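Local structure of flagellar hook-associated protein (Burkholderia pseudomallei, 4UT1) at residues Ala613-Ala616 with Ala617-Leu621. The protein probably serves as a structural part of the bacterial flagellum, as a hook-associated protein at the junction of the flagellar hook. Residues are numbered along the deposited sequence; the frame is centred on the assembly and turned at random.
Sequences ASSA and AQTAL. With EDO (1,2-ethanediol), chain Q.
S615 and T619 sit one turn apart on a continuous alpha-helix, where four successive i to i+4 bonds, from A617 N, Q618 N, T619 N and A620 N back to the carbonyls of A613, S614, S615 and A616, join residues 613-616 to 617-621. The T619 N to S615 O bond, at 2.8 Å, is the shortest of the four and close to straight, with 166° at the hydrogen. The side chains of this pair do not meet directly: S615 OG and T619 OG1 stand 4.1 Å apart, and one water fills the role of bridge. It is hydrogen-bonded to both hydroxyls, 2.8 Å from S615 OG and 2.9 Å from T619 OG1. The same water donates to S615 O at 3.0 Å, so that this carbonyl accepts from both the water and T619 N. S615 OG, anti to its backbone N (chi1 -175°), is brought beside its own carbonyl carbon, which lets one water reach both OG and O of S615. T619 OG1, opposite its carbonyl carbon (chi1 -72°), lies beside its own backbone N, on the side of the preceding turn. T619 OG1 also shares a hydrogen bond of 3.0 Å with O1 of an ethanediol, probably a crystallisation additive. The methyls of the exposed A617 and A620 rest against the preceding turn, A620 CB lying 3.3 Å from A616 O. Q618 is held by NE2, hydrogen-bonded to A85 O on helix 80-106. Through S615 on S93 and Q618 on Q88 and L92, the C-terminal helix 593-630 packs here on the N-terminal helix 80-106, the pairing of chain ends known in flagellar axial proteins.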
ATOM      1  N   ALA A 613     -23.918 -14.635  -4.173  1.00 12.88           N
ATOM      2  CA  ALA A 613     -24.496 -15.741  -4.920  1.00 14.95           C
ATOM      3  C   ALA A 613     -24.022 -17.078  -4.342  1.00 15.78           C
ATOM      4  O   ALA A 613     -24.828 -17.983  -4.121  1.00 14.82           O
ATOM      5  CB  ALA A 613     -24.134 -15.636  -6.386  1.00 16.49           C
ATOM      6  N   SER A 614     -22.717 -17.190  -4.086  1.00 16.94           N
ATOM      7  CA  SER A 614     -22.158 -18.431  -3.559  1.00 14.75           C
ATOM      8  C   SER A 614     -22.796 -18.785  -2.223  1.00 15.70           C
ATOM      9  O   SER A 614     -23.140 -19.939  -1.970  1.00 16.11           O
ATOM     10  CB  SER A 614     -20.649 -18.326  -3.401  1.00 15.21           C
ATOM     11  OG  SER A 614     -20.028 -18.310  -4.666  1.00 17.39           O
ATOM     12  N   SER A 615     -22.940 -17.781  -1.370  1.00 16.13           N
ATOM     13  CA  SER A 615     -23.550 -17.981  -0.063  1.00 17.34           C
ATOM     14  C   SER A 615     -25.032 -18.354  -0.177  1.00 17.09           C
ATOM     15  O   SER A 615     -25.493 -19.283   0.480  1.00 17.04           O
ATOM     16  CB  SER A 615     -23.377 -16.723   0.795  1.00 19.52           C
ATOM     17  OG  SER A 615     -23.866 -16.946   2.105  1.00 23.02           O
ATOM     18  N   ALA A 616     -25.781 -17.617  -0.996  1.00 19.27           N
ATOM     19  CA  ALA A 616     -27.182 -17.936  -1.228  1.00 19.88           C
ATOM     20  C   ALA A 616     -27.335 -19.394  -1.669  1.00 18.24           C
ATOM     21  O   ALA A 616     -28.188 -20.120  -1.159  1.00 16.38           O
ATOM     22  CB  ALA A 616     -27.778 -17.009  -2.266  1.00 15.92           C
ATOM     23  N   ALA A 617     -26.495 -19.807  -2.613  1.00 16.29           N
ATOM     24  CA  ALA A 617     -26.566 -21.151  -3.174  1.00 13.83           C
ATOM     25  C   ALA A 617     -26.247 -22.200  -2.118  1.00 16.42           C
ATOM     26  O   ALA A 617     -26.910 -23.233  -2.030  1.00 14.42           O
ATOM     27  CB  ALA A 617     -25.613 -21.293  -4.346  1.00 16.25           C
ATOM     28  N   GLN A 618     -25.219 -21.929  -1.325  1.00 16.45           N
ATOM     29  CA  GLN A 618     -24.751 -22.918  -0.370  1.00 15.89           C
ATOM     30  C   GLN A 618     -25.711 -23.013   0.800  1.00 14.81           C
ATOM     31  O   GLN A 618     -25.976 -24.098   1.290  1.00 15.30           O
ATOM     32  CB  GLN A 618     -23.341 -22.588   0.125  1.00 15.91           C
ATOM     33  CG  GLN A 618     -22.779 -23.629   1.085  1.00 14.76           C
ATOM     34  CD  GLN A 618     -22.445 -24.929   0.381  1.00 18.40           C
ATOM     35  OE1 GLN A 618     -22.286 -24.959  -0.840  1.00 18.73           O
ATOM     36  NE2 GLN A 618     -22.334 -26.008   1.145  1.00 19.35           N
ATOM     37  N   THR A 619     -26.219 -21.879   1.258  1.00 13.94           N
ATOM     38  CA  THR A 619     -27.149 -21.900   2.373  1.00 17.79           C
ATOM     39  C   THR A 619     -28.410 -22.658   1.980  1.00 19.51           C
ATOM     40  O   THR A 619     -28.945 -23.450   2.764  1.00 14.70           O
ATOM     41  CB  THR A 619     -27.492 -20.490   2.828  1.00 16.76           C
ATOM     42  OG1 THR A 619     -26.347 -19.944   3.483  1.00 15.98           O
ATOM     43  CG2 THR A 619     -28.666 -20.514   3.801  1.00 20.44           C
ATOM     44  N   ALA A 620     -28.863 -22.413   0.754  1.00 17.99           N
ATOM     45  CA  ALA A 620     -29.991 -23.132   0.193  1.00 18.79           C
ATOM     46  C   ALA A 620     -29.721 -24.629   0.227  1.00 19.37           C
ATOM     47  O   ALA A 620     -30.532 -25.403   0.728  1.00 18.71           O
ATOM     48  CB  ALA A 620     -30.272 -22.662  -1.234  1.00 17.32           C
ATOM     49  N   LEU A 621     -28.565 -25.030  -0.288  1.00 19.42           N
ATOM     50  CA  LEU A 621     -28.192 -26.441  -0.314  1.00 20.24           C
ATOM     51  C   LEU A 621     -28.125 -27.073   1.084  1.00 21.17           C
ATOM     52  O   LEU A 621     -28.619 -28.184   1.304  1.00 16.61           O
ATOM     53  CB  LEU A 621     -26.848 -26.615  -0.998  1.00 19.64           C
ATOM     54  CG  LEU A 621     -26.395 -28.071  -0.993  1.00 22.22           C
ATOM     55  CD1 LEU A 621     -27.346 -28.869  -1.885  1.00 24.64           C
ATOM     56  CD2 LEU A 621     -24.959 -28.176  -1.463  1.00 24.22           C
TER
HETATM   57  C1  EDO Q1643     -25.776 -21.137   6.409  1.00 30.41           C
HETATM   58  O1  EDO Q1643     -25.119 -21.876   5.374  1.00 25.20           O
HETATM   59  C2  EDO Q1643     -24.973 -19.884   6.723  1.00 21.93           C
HETATM   60  O2  EDO Q1643     -24.840 -19.722   8.143  1.00 27.23           O
HETATM   61  O   HOH W   1     -23.561 -19.674   2.729  1.00 19.33           O